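Local coordinates for histidine triad (HIT) protein (Clostridium difficile, PDB 4EGU) that binds guanosine monophosphate and a zinc ion and, like its histidine triad relatives, probably acts as a nucleotide hydrolase or transferase, at residues C6-I11 and Q96-L101; P35-H40 and H104-K109; Y49-D54 and N88-D93. All blocks are in the same frame, centred on the assembly; numbering follows the deposited sequence.

Three contacts gather around one bound GMP. Starting at the N terminus, C6-I11, which opens helix 7-12, meets Q96-L101, the loop leading into the histidine triad strand, and interaction 1 closes the longest of the three loops. P35-H40, at the start of strand 39-45, pairs with H104-K109 in interaction 2; its closure crosses that of interaction 1, since the four segments alternate along the chain. Interaction 3, Y49-D54 with N88-D93, lies within both spans and joins a loop to the end of strand 84-90. A probable hydrogen bond from L101 N to Y49 O ties interactions 1 and 3 together, while neighbouring strands connect 2 and 3.

Interaction 1. Residues C6-I11 and Q96-L101; sequences CIFCKI and QEVKHL. With ZN (zinc ion), chain D; K (potassium ion), chain E; 5GP (guanosine-5'-monophosphate), chain C.
A shared zinc ion and CH-pi packing join C6, F8 and C9 to V98 and H100, setting the N-terminal helix 7-12 against the loop before strand 103-107 in this histidine triad fold. The metal site is of the Cys2His2 kind, with a CxxC pair on the helical side. C6 SG and C9 SG each lie 2.3 Å from the zinc, and H100 ND1 lies 2.1 Å from it; H48, from outside both segments, supplies the fourth ligand. C6 also works as the N-cap of the helix, its SG accepting from C9 N (3.4 Å, 159°), so one sulfur both binds the metal and caps the start of the helix. The H100 ring meets the two sulfurs at its edge, with C9 SG in its plane, while F8 CB sits over one face, 3.8 Å from the centroid. The other ring nitrogen, NE2, is hydrogen-bonded to P45 O, and the imidazole is thereby held at both nitrogens.

Beyond the metal the contact becomes apolar and turns into the nucleotide pocket. The ring of F8 has V98 on one face and the ribose at its edge, where CZ comes 3.4 Å from GMP O4'. I7 and I11 touch the guanine, and the phosphate is gripped by two successive backbone amides: E97 N and V98 N both donate to O2P, at 2.7 Å between E97 N and O2P. With V98 CG1 anti to its own N (chi1 178°), that methyl is laid over the centre of the F8 ring, 3.6 Å from the centroid and only 9° off the ring normal.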
loop_
_atom_site.group_PDB
_atom_site.type_symbol
_atom_site.label_atom_id
_atom_site.label_comp_id
_atom_site.label_asym_id
_atom_site.label_seq_id
_atom_site.Cartn_x
_atom_site.Cartn_y
_atom_site.Cartn_z
ATOM N N CYS A 6 -2.244 -11.893 -19.628
ATOM C CA CYS A 6 -1.882 -10.891 -18.633
ATOM C C CYS A 6 -1.113 -9.734 -19.255
ATOM O O CYS A 6 0.021 -9.892 -19.688
ATOM C CB CYS A 6 -1.056 -11.523 -17.514
ATOM S SG CYS A 6 -0.665 -10.303 -16.250
ATOM N N ILE A 7 -1.722 -8.557 -19.270
ATOM C CA ILE A 7 -1.112 -7.379 -19.841
ATOM C C ILE A 7 0.209 -7.082 -19.116
ATOM O O ILE A 7 1.186 -6.694 -19.745
ATOM C CB ILE A 7 -2.066 -6.150 -19.758
ATOM C CG1 ILE A 7 -3.329 -6.364 -20.595
ATOM C CG2 ILE A 7 -1.348 -4.871 -20.189
ATOM C CD1 ILE A 7 -4.421 -5.349 -20.297
ATOM N N PHE A 8 0.247 -7.227 -17.792
ATOM C CA PHE A 8 1.453 -6.841 -17.051
ATOM C C PHE A 8 2.592 -7.846 -17.235
ATOM O O PHE A 8 3.750 -7.433 -17.202
ATOM C CB PHE A 8 1.167 -6.557 -15.584
ATOM C CG PHE A 8 0.360 -5.295 -15.324
ATOM C CD1 PHE A 8 -0.068 -4.445 -16.341
ATOM C CD2 PHE A 8 0.026 -4.959 -14.027
ATOM C CE1 PHE A 8 -0.817 -3.296 -16.057
ATOM C CE2 PHE A 8 -0.712 -3.821 -13.744
ATOM C CZ PHE A 8 -1.136 -2.983 -14.761
ATOM N N CYS A 9 2.305 -9.132 -17.450
ATOM C CA CYS A 9 3.376 -10.051 -17.831
ATOM C C CYS A 9 3.996 -9.609 -19.156
ATOM O O CYS A 9 5.208 -9.653 -19.333
ATOM C CB CYS A 9 2.866 -11.484 -17.953
ATOM S SG CYS A 9 2.667 -12.383 -16.379
ATOM N N LYS A 10 3.163 -9.190 -20.101
ATOM C CA LYS A 10 3.660 -8.759 -21.411
ATOM C C LYS A 10 4.432 -7.436 -21.305
ATOM O O LYS A 10 5.406 -7.246 -22.019
ATOM C CB LYS A 10 2.512 -8.601 -22.403
ATOM C CG LYS A 10 1.741 -9.847 -22.760
ATOM C CD LYS A 10 0.591 -9.477 -23.705
ATOM C CE LYS A 10 -0.307 -10.658 -24.039
ATOM N NZ LYS A 10 0.371 -11.722 -24.840
ATOM N N ILE A 11 3.995 -6.527 -20.429
ATOM C CA ILE A 11 4.722 -5.288 -20.189
ATOM C C ILE A 11 6.065 -5.619 -19.468
ATOM O O ILE A 11 7.100 -5.079 -19.834
ATOM C CB ILE A 11 3.862 -4.234 -19.410
ATOM C CG1 ILE A 11 2.731 -3.699 -20.302
ATOM C CG2 ILE A 11 4.752 -3.106 -18.897
ATOM C CD1 ILE A 11 1.796 -2.720 -19.638
ATOM N N GLN A 96 -9.597 -4.200 -8.123
ATOM C CA GLN A 96 -8.516 -4.741 -8.932
ATOM C C GLN A 96 -9.126 -5.167 -10.243
ATOM O O GLN A 96 -10.173 -5.833 -10.305
ATOM C CB GLN A 96 -7.916 -5.967 -8.280
ATOM C CG GLN A 96 -6.611 -6.426 -8.856
ATOM C CD GLN A 96 -6.245 -7.846 -8.394
ATOM O OE1 GLN A 96 -7.088 -8.650 -7.988
ATOM N NE2 GLN A 96 -4.994 -8.201 -8.601
ATOM N N GLU A 97 -8.460 -4.751 -11.300
ATOM C CA GLU A 97 -8.862 -5.098 -12.669
ATOM C C GLU A 97 -7.799 -6.017 -13.326
ATOM O O GLU A 97 -8.107 -7.107 -13.808
ATOM C CB GLU A 97 -9.083 -3.818 -13.498
ATOM C CG GLU A 97 -10.096 -2.845 -12.883
ATOM C CD GLU A 97 -10.033 -1.458 -13.501
ATOM O OE1 GLU A 97 -9.042 -0.724 -13.268
ATOM O OE2 GLU A 97 -10.969 -1.114 -14.225
ATOM N N VAL A 98 -6.563 -5.548 -13.328
ATOM C CA VAL A 98 -5.448 -6.341 -13.866
ATOM C C VAL A 98 -4.934 -7.246 -12.769
ATOM O O VAL A 98 -4.440 -6.780 -11.736
ATOM C CB VAL A 98 -4.315 -5.476 -14.398
ATOM C CG1 VAL A 98 -3.179 -6.343 -14.904
ATOM C CG2 VAL A 98 -4.821 -4.548 -15.513
ATOM N N LYS A 99 -5.072 -8.547 -12.998
ATOM C CA LYS A 99 -4.808 -9.554 -11.978
ATOM C C LYS A 99 -3.343 -10.006 -12.040
ATOM O O LYS A 99 -3.023 -11.184 -12.252
ATOM C CB LYS A 99 -5.803 -10.719 -12.110
ATOM C CG LYS A 99 -7.240 -10.314 -11.800
ATOM C CD LYS A 99 -8.185 -11.494 -11.969
ATOM C CE LYS A 99 -9.639 -11.107 -11.738
ATOM N NZ LYS A 99 -10.567 -12.265 -11.921
ATOM N N HIS A 100 -2.469 -9.033 -11.806
ATOM C CA HIS A 100 -1.027 -9.224 -11.672
ATOM C C HIS A 100 -0.611 -8.215 -10.610
ATOM O O HIS A 100 -0.832 -7.020 -10.813
ATOM C CB HIS A 100 -0.307 -8.941 -13.001
ATOM C CG HIS A 100 1.180 -9.078 -12.962
ATOM N ND1 HIS A 100 1.859 -9.931 -13.819
ATOM C CD2 HIS A 100 2.115 -8.402 -12.255
ATOM C CE1 HIS A 100 3.152 -9.784 -13.605
ATOM N NE2 HIS A 100 3.333 -8.859 -12.673
ATOM N N LEU A 101 -0.030 -8.676 -9.497
ATOM C CA LEU A 101 0.331 -7.800 -8.381
ATOM C C LEU A 101 0.920 -6.488 -8.867
ATOM O O LEU A 101 1.910 -6.447 -9.608
ATOM C CB LEU A 101 1.355 -8.450 -7.455
ATOM C CG LEU A 101 1.618 -7.687 -6.150
ATOM C CD1 LEU A 101 0.441 -7.846 -5.175
ATOM C CD2 LEU A 101 2.907 -8.119 -5.535
HETATM ZN ZN ZN D . 1.064 -11.347 -15.130
HETATM K K K E . -2.640 -6.305 -7.452
HETATM P P 5GP C . -6.219 -1.745 -11.210
HETATM O O1P 5GP C . -7.518 -0.973 -11.288
HETATM O O2P 5GP C . -6.266 -3.161 -11.712
HETATM O O3P 5GP C . -5.679 -1.701 -9.844
HETATM O "O5'" 5GP C . -5.125 -0.931 -11.988
HETATM C "C5'" 5GP C . -4.741 -1.311 -13.288
HETATM C "C4'" 5GP C . -4.167 -0.143 -14.001
HETATM O "O4'" 5GP C . -3.538 -0.602 -15.200
HETATM C "C3'" 5GP C . -5.194 0.911 -14.422
HETATM O "O3'" 5GP C . -4.961 2.131 -13.713
HETATM C "C2'" 5GP C . -4.935 1.097 -15.936
HETATM O "O2'" 5GP C . -4.966 2.434 -16.397
HETATM C "C1'" 5GP C . -3.563 0.437 -16.131
HETATM N N9 5GP C . -3.352 -0.153 -17.445
HETATM C C8 5GP C . -4.183 -1.036 -18.032
HETATM N N7 5GP C . -3.677 -1.424 -19.219
HETATM C C5 5GP C . -2.499 -0.783 -19.369
HETATM C C6 5GP C . -1.555 -0.792 -20.384
HETATM O O6 5GP C . -1.671 -1.474 -21.447
HETATM N N1 5GP C . -0.479 -0.018 -20.166
HETATM C C2 5GP C . -0.303 0.736 -19.050
HETATM N N2 5GP C . 0.819 1.469 -18.968
HETATM N N3 5GP C . -1.195 0.785 -18.050
HETATM C C4 5GP C . -2.289 0.010 -18.231
HETATM O O HOH W 1 -3.715 -7.351 -4.717
HETATM O O HOH W 2 -3.357 -3.201 -7.129
#

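Interaction 2. Residues P35-H40 and H104-K109; sequences PVAPYH and HILAGK. With 5GP (guanosine-5'-monophosphate), chain C.
H40 and H104 meet through their imidazoles, H40 NE2 lying 2.9 Å from H104 ND1 in a nearly straight hydrogen bond (176°) in which either nitrogen could be the donor. The rings meet rim to rim with planes at 44°. H104, the last histidine of the predicted histidine triad motif, is modelled in two conformers and in one of them turns its other nitrogen to the ligand: NE2 donates to GMP O3P over 3.0 Å.

The next shell fixes H40. V36 N donates to H40 ND1 from within the ring plane, at 3.0 Å, and L106 CD2 makes a CH-pi contact over one face, 3.5 Å from the ring centroid. That methyl also touches V36 CG2, so V36 and L106 cooperate around the histidine. H40 CG lies opposite its backbone N (chi1 -174°), which carries the ring alongside L106.

Farther out, the backbone sets the frame. Y39 and A107 form an antiparallel hydrogen-bonded pair, Y39 N to A107 O and A107 N to Y39 O, and H40 with L106 is the following non-hydrogen-bonded pair of strands 39-45 and 103-107. Y39 CB and A107 CB approach to 4.0 Å on their shared face. Beyond the paired residues P38 CD packs on K109 CD. Two waters bridge V36 O and K109 NZ, one of them weakly to the lysine.

An unbroken line of hydrogen bonds thus runs from the V36 amide through two imidazoles to the phosphate, holding each ring by both of its nitrogens and restricting its rotation.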
loop_
_atom_site.group_PDB
_atom_site.type_symbol
_atom_site.label_atom_id
_atom_site.label_comp_id
_atom_site.label_asym_id
_atom_site.label_seq_id
_atom_site.Cartn_x
_atom_site.Cartn_y
_atom_site.Cartn_z
ATOM N N PRO A 35 -3.546 7.993 -16.374
ATOM C CA PRO A 35 -3.134 8.539 -15.064
ATOM C C PRO A 35 -4.147 9.417 -14.381
ATOM O O PRO A 35 -4.837 10.200 -15.025
ATOM C CB PRO A 35 -1.881 9.359 -15.423
ATOM C CG PRO A 35 -2.082 9.728 -16.877
ATOM C CD PRO A 35 -2.719 8.511 -17.483
ATOM N N VAL A 36 -4.230 9.301 -13.063
ATOM C CA VAL A 36 -5.086 10.187 -12.273
ATOM C C VAL A 36 -4.320 11.268 -11.472
ATOM O O VAL A 36 -4.909 12.061 -10.738
ATOM C CB VAL A 36 -6.033 9.386 -11.348
ATOM C CG1 VAL A 36 -6.732 8.285 -12.132
ATOM C CG2 VAL A 36 -5.291 8.790 -10.182
ATOM N N ALA A 37 -3.009 11.332 -11.642
ATOM C CA ALA A 37 -2.184 12.346 -10.985
ATOM C C ALA A 37 -0.970 12.596 -11.874
ATOM O O ALA A 37 -0.703 11.802 -12.756
ATOM C CB ALA A 37 -1.726 11.870 -9.596
ATOM N N PRO A 38 -0.247 13.702 -11.630
ATOM C CA PRO A 38 0.910 14.008 -12.490
ATOM C C PRO A 38 1.953 12.912 -12.496
ATOM O O PRO A 38 2.545 12.651 -13.537
ATOM C CB PRO A 38 1.472 15.295 -11.897
ATOM C CG PRO A 38 0.306 15.948 -11.345
ATOM C CD PRO A 38 -0.536 14.827 -10.736
ATOM N N TYR A 39 2.184 12.294 -11.342
ATOM C CA TYR A 39 2.870 11.003 -11.290
ATOM C C TYR A 39 1.801 9.956 -10.956
ATOM O O TYR A 39 1.136 10.050 -9.913
ATOM C CB TYR A 39 4.000 10.972 -10.244
ATOM C CG TYR A 39 5.032 12.052 -10.449
ATOM C CD1 TYR A 39 6.051 11.924 -11.375
ATOM C CD2 TYR A 39 4.946 13.233 -9.727
ATOM C CE1 TYR A 39 6.962 12.958 -11.574
ATOM C CE2 TYR A 39 5.832 14.260 -9.918
ATOM C CZ TYR A 39 6.833 14.127 -10.836
ATOM O OH TYR A 39 7.701 15.181 -11.017
ATOM N N HIS A 40 1.622 9.002 -11.872
ATOM C CA HIS A 40 0.774 7.844 -11.637
ATOM C C HIS A 40 1.555 6.663 -12.196
ATOM O O HIS A 40 1.612 6.445 -13.413
ATOM C CB HIS A 40 -0.593 7.969 -12.274
ATOM C CG HIS A 40 -1.491 6.832 -11.909
ATOM N ND1 HIS A 40 -2.828 6.819 -12.215
ATOM C CD2 HIS A 40 -1.242 5.678 -11.245
ATOM C CE1 HIS A 40 -3.359 5.697 -11.769
ATOM N NE2 HIS A 40 -2.418 4.987 -11.177
ATOM N N HIS A 104 0.100 1.098 -7.115
ATOM C CA HIS A 104 -0.009 2.434 -7.682
ATOM C C HIS A 104 0.723 3.424 -6.791
ATOM O O HIS A 104 0.521 3.421 -5.575
ATOM C CB HIS A 104 -1.468 2.884 -7.730
ATOM C CG HIS A 104 -2.385 2.044 -8.548
ATOM N ND1 HIS A 104 -2.770 2.416 -9.817
ATOM C CD2 HIS A 104 -3.081 0.915 -8.227
ATOM C CE1 HIS A 104 -3.617 1.504 -10.265
ATOM N NE2 HIS A 104 -3.829 0.593 -9.324
ATOM N N ILE A 105 1.511 4.308 -7.414
ATOM C CA ILE A 105 2.035 5.494 -6.754
ATOM C C ILE A 105 1.341 6.697 -7.383
ATOM O O ILE A 105 1.395 6.868 -8.601
ATOM C CB ILE A 105 3.549 5.700 -6.959
ATOM C CG1 ILE A 105 4.398 4.450 -6.747
ATOM C CG2 ILE A 105 4.032 6.832 -6.052
ATOM C CD1 ILE A 105 5.859 4.665 -7.199
ATOM N N LEU A 106 0.710 7.518 -6.542
ATOM C CA LEU A 106 0.123 8.794 -6.979
ATOM C C LEU A 106 0.903 9.921 -6.334
ATOM O O LEU A 106 1.113 9.913 -5.121
ATOM C CB LEU A 106 -1.334 8.912 -6.557
ATOM C CG LEU A 106 -2.258 7.799 -7.068
ATOM C CD1 LEU A 106 -3.691 8.086 -6.614
ATOM C CD2 LEU A 106 -2.217 7.583 -8.553
ATOM N N ALA A 107 1.305 10.934 -7.105
ATOM C CA ALA A 107 2.070 12.047 -6.536
ATOM C C ALA A 107 2.015 13.253 -7.469
ATOM O O ALA A 107 1.500 13.180 -8.580
ATOM C CB ALA A 107 3.521 11.653 -6.291
ATOM N N GLY A 108 2.574 14.363 -6.988
ATOM C CA GLY A 108 2.774 15.549 -7.814
ATOM C C GLY A 108 1.647 16.549 -7.732
ATOM O O GLY A 108 1.647 17.523 -8.466
ATOM N N LYS A 109 0.690 16.307 -6.852
ATOM C CA LYS A 109 -0.424 17.209 -6.594
ATOM C C LYS A 109 -0.985 16.853 -5.217
ATOM O O LYS A 109 -0.776 15.756 -4.697
ATOM C CB LYS A 109 -1.539 17.082 -7.648
ATOM C CG LYS A 109 -2.309 15.768 -7.617
ATOM C CD LYS A 109 -3.424 15.722 -8.643
ATOM C CE LYS A 109 -4.725 16.090 -8.086
ATOM N NZ LYS A 109 -5.792 15.876 -9.071
HETATM P P 5GP C . -6.219 -1.745 -11.210
HETATM O O1P 5GP C . -7.518 -0.973 -11.288
HETATM O O2P 5GP C . -6.266 -3.161 -11.712
HETATM O O3P 5GP C . -5.679 -1.701 -9.844
HETATM O "O5'" 5GP C . -5.125 -0.931 -11.988
HETATM C "C5'" 5GP C . -4.741 -1.311 -13.288
HETATM C "C4'" 5GP C . -4.167 -0.143 -14.001
HETATM O "O4'" 5GP C . -3.538 -0.602 -15.200
HETATM C "C3'" 5GP C . -5.194 0.911 -14.422
HETATM O "O3'" 5GP C . -4.961 2.131 -13.713
HETATM C "C2'" 5GP C . -4.935 1.097 -15.936
HETATM O "O2'" 5GP C . -4.966 2.434 -16.397
HETATM C "C1'" 5GP C . -3.563 0.437 -16.131
HETATM N N9 5GP C . -3.352 -0.153 -17.445
HETATM C C8 5GP C . -4.183 -1.036 -18.032
HETATM N N7 5GP C . -3.677 -1.424 -19.219
HETATM C C5 5GP C . -2.499 -0.783 -19.369
HETATM C C6 5GP C . -1.555 -0.792 -20.384
HETATM O O6 5GP C . -1.671 -1.474 -21.447
HETATM N N1 5GP C . -0.479 -0.018 -20.166
HETATM C C2 5GP C . -0.303 0.736 -19.050
HETATM N N2 5GP C . 0.819 1.469 -18.968
HETATM N N3 5GP C . -1.195 0.785 -18.050
HETATM C C4 5GP C . -2.289 0.010 -18.231
HETATM O O HOH W 3 -7.163 13.700 -11.084
HETATM O O HOH W 4 -5.553 13.005 -8.191
#

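Interaction 3. Residues Y49-D54 and N88-D93; sequences YDSLID and NNCGSD. With 5GP (guanosine-5'-monophosphate), chain C.
S51 and C90 mark the closest backbone approach, their CA atoms 5.8 Å apart, where a loop that winds into a short 3-10 segment (52-54) passes the end of strand 84-90 without a direct hydrogen bond between the two.

The side chain of C90 carries the contact. Its SG, anti to the backbone N (chi1 -174°), reaches into the bend of the loop and touches S51 OG at 3.7 Å and I53 CG2 at 3.8 Å, with L52 CB a little farther off. S51 OG is turned mainly to its own loop: it donates to D54 OD2 over 2.8 Å, coming from above the carboxylate plane (42° out of it), while the backbone bond from D54 N to S51 O closes the same turn. The bend is therefore tied twice, once through side chains and once through the main chain.

Beside C90, a water links the two segments. It accepts from L52 N and donates to N88 OD1, at 2.8 Å in both cases, donates at longer range to N89 O, and also lies in the shell of the potassium ion. The other end of the N88 amide, ND2, is hydrogen-bonded to H102 O, so both amide atoms of this side chain have partners and its flip is fixed.

Strand alternation sends N89 to the other side, toward the nucleotide: N89 ND2 donates to GMP O3P at 3.0 Å, while its OD1 accepts from R85 of the second subunit. That subunit also packs F84 on C90 and bonds N71 to L52 O. Residues 88-90 pair antiparallel with a strand of the second subunit, so the sheet continues across the interface, consistent with the dimers of Hint-like histidine triad proteins.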
loop_
_atom_site.group_PDB
_atom_site.type_symbol
_atom_site.label_atom_id
_atom_site.label_comp_id
_atom_site.label_asym_id
_atom_site.label_seq_id
_atom_site.Cartn_x
_atom_site.Cartn_y
_atom_site.Cartn_z
ATOM N N TYR A 49 1.991 -12.842 -9.753
ATOM C CA TYR A 49 1.097 -13.235 -8.673
ATOM C C TYR A 49 -0.256 -12.628 -9.005
ATOM O O TYR A 49 -0.317 -11.470 -9.429
ATOM C CB TYR A 49 1.543 -12.659 -7.320
ATOM C CG TYR A 49 2.828 -13.159 -6.797
ATOM C CD1 TYR A 49 2.868 -14.353 -6.075
ATOM C CD2 TYR A 49 3.980 -12.412 -6.924
ATOM C CE1 TYR A 49 4.030 -14.809 -5.530
ATOM C CE2 TYR A 49 5.156 -12.868 -6.390
ATOM C CZ TYR A 49 5.177 -14.064 -5.688
ATOM O OH TYR A 49 6.365 -14.498 -5.149
ATOM N N ASP A 50 -1.352 -13.355 -8.802
ATOM C CA ASP A 50 -2.638 -12.829 -9.207
ATOM C C ASP A 50 -3.039 -11.588 -8.384
ATOM O O ASP A 50 -3.723 -10.711 -8.885
ATOM C CB ASP A 50 -3.754 -13.876 -9.042
ATOM C CG ASP A 50 -3.655 -15.063 -9.986
ATOM O OD1 ASP A 50 -2.951 -15.007 -11.000
ATOM O OD2 ASP A 50 -4.341 -16.073 -9.704
ATOM N N SER A 51 -2.644 -11.554 -7.111
ATOM C CA SER A 51 -3.053 -10.511 -6.166
ATOM C C SER A 51 -2.256 -10.681 -4.884
ATOM O O SER A 51 -1.563 -11.676 -4.697
ATOM C CB SER A 51 -4.541 -10.612 -5.825
ATOM O OG SER A 51 -4.794 -11.679 -4.935
ATOM N N LEU A 52 -2.411 -9.723 -3.974
ATOM C CA LEU A 52 -1.731 -9.762 -2.693
ATOM C C LEU A 52 -2.006 -11.047 -1.904
ATOM O O LEU A 52 -1.114 -11.595 -1.258
ATOM C CB LEU A 52 -2.131 -8.517 -1.883
ATOM C CG LEU A 52 -1.582 -8.420 -0.480
ATOM C CD1 LEU A 52 -0.082 -8.418 -0.447
ATOM C CD2 LEU A 52 -2.135 -7.162 0.170
ATOM N N ILE A 53 -3.246 -11.529 -1.932
ATOM C CA ILE A 53 -3.566 -12.733 -1.157
ATOM C C ILE A 53 -2.957 -13.997 -1.731
ATOM O O ILE A 53 -2.970 -15.032 -1.054
ATOM C CB ILE A 53 -5.072 -12.931 -0.920
ATOM C CG1 ILE A 53 -5.841 -13.177 -2.214
ATOM C CG2 ILE A 53 -5.619 -11.784 -0.167
ATOM C CD1 ILE A 53 -7.308 -13.555 -1.949
ATOM N N ASP A 54 -2.435 -13.935 -2.947
ATOM C CA ASP A 54 -1.805 -15.075 -3.581
ATOM C C ASP A 54 -0.296 -15.126 -3.336
ATOM O O ASP A 54 0.359 -16.049 -3.790
ATOM C CB ASP A 54 -2.175 -15.071 -5.049
ATOM C CG ASP A 54 -3.686 -15.233 -5.235
ATOM O OD1 ASP A 54 -4.219 -16.286 -4.837
ATOM O OD2 ASP A 54 -4.346 -14.301 -5.756
ATOM N N ASN A 88 -2.712 -0.561 -3.190
ATOM C CA ASN A 88 -2.900 -1.885 -3.766
ATOM C C ASN A 88 -4.388 -2.219 -3.745
ATOM O O ASN A 88 -5.041 -2.090 -2.707
ATOM C CB ASN A 88 -2.127 -2.975 -3.009
ATOM C CG ASN A 88 -2.340 -4.338 -3.640
ATOM O OD1 ASN A 88 -3.192 -5.112 -3.206
ATOM N ND2 ASN A 88 -1.596 -4.626 -4.678
ATOM N N ASN A 89 -4.889 -2.658 -4.883
ATOM C CA ASN A 89 -6.259 -3.116 -5.038
ATOM C C ASN A 89 -6.256 -4.637 -5.155
ATOM O O ASN A 89 -5.632 -5.192 -6.053
ATOM C CB ASN A 89 -6.843 -2.517 -6.320
ATOM C CG ASN A 89 -6.951 -1.014 -6.280
ATOM O OD1 ASN A 89 -7.130 -0.407 -5.227
ATOM N ND2 ASN A 89 -6.822 -0.393 -7.436
ATOM N N CYS A 90 -6.965 -5.302 -4.244
ATOM C CA CYS A 90 -6.958 -6.754 -4.188
ATOM C C CYS A 90 -8.361 -7.309 -4.411
ATOM O O CYS A 90 -9.252 -7.136 -3.597
ATOM C CB CYS A 90 -6.419 -7.225 -2.837
ATOM S SG CYS A 90 -6.205 -9.033 -2.759
ATOM N N GLY A 91 -8.555 -7.978 -5.533
ATOM C CA GLY A 91 -9.833 -8.580 -5.811
ATOM C C GLY A 91 -10.908 -7.610 -6.235
ATOM O O GLY A 91 -10.699 -6.406 -6.385
ATOM N N SER A 92 -12.100 -8.164 -6.421
ATOM C CA SER A 92 -13.173 -7.440 -7.078
ATOM C C SER A 92 -13.582 -6.203 -6.314
ATOM O O SER A 92 -13.676 -5.111 -6.871
ATOM C CB SER A 92 -14.397 -8.363 -7.256
ATOM O OG SER A 92 -15.542 -7.602 -7.594
ATOM N N ASP A 93 -13.860 -6.364 -5.032
ATOM C CA ASP A 93 -14.337 -5.253 -4.262
ATOM C C ASP A 93 -13.231 -4.235 -3.954
ATOM O O ASP A 93 -13.533 -3.075 -3.683
ATOM C CB ASP A 93 -15.078 -5.796 -3.036
ATOM C CG ASP A 93 -16.500 -6.337 -3.403
ATOM O OD1 ASP A 93 -16.982 -6.033 -4.508
ATOM O OD2 ASP A 93 -17.147 -7.069 -2.615
HETATM P P 5GP C . -6.219 -1.745 -11.210
HETATM O O1P 5GP C . -7.518 -0.973 -11.288
HETATM O O2P 5GP C . -6.266 -3.161 -11.712
HETATM O O3P 5GP C . -5.679 -1.701 -9.844
HETATM O "O5'" 5GP C . -5.125 -0.931 -11.988
HETATM C "C5'" 5GP C . -4.741 -1.311 -13.288
HETATM C "C4'" 5GP C . -4.167 -0.143 -14.001
HETATM O "O4'" 5GP C . -3.538 -0.602 -15.200
HETATM C "C3'" 5GP C . -5.194 0.911 -14.422
HETATM O "O3'" 5GP C . -4.961 2.131 -13.713
HETATM C "C2'" 5GP C . -4.935 1.097 -15.936
HETATM O "O2'" 5GP C . -4.966 2.434 -16.397
HETATM C "C1'" 5GP C . -3.563 0.437 -16.131
HETATM N N9 5GP C . -3.352 -0.153 -17.445
HETATM C C8 5GP C . -4.183 -1.036 -18.032
HETATM N N7 5GP C . -3.677 -1.424 -19.219
HETATM C C5 5GP C . -2.499 -0.783 -19.369
HETATM C C6 5GP C . -1.555 -0.792 -20.384
HETATM O O6 5GP C . -1.671 -1.474 -21.447
HETATM N N1 5GP C . -0.479 -0.018 -20.166
HETATM C C2 5GP C . -0.303 0.736 -19.050
HETATM N N2 5GP C . 0.819 1.469 -18.968
HETATM N N3 5GP C . -1.195 0.785 -18.050
HETATM C C4 5GP C . -2.289 0.010 -18.231
HETATM O O HOH W 1 -3.715 -7.351 -4.717
#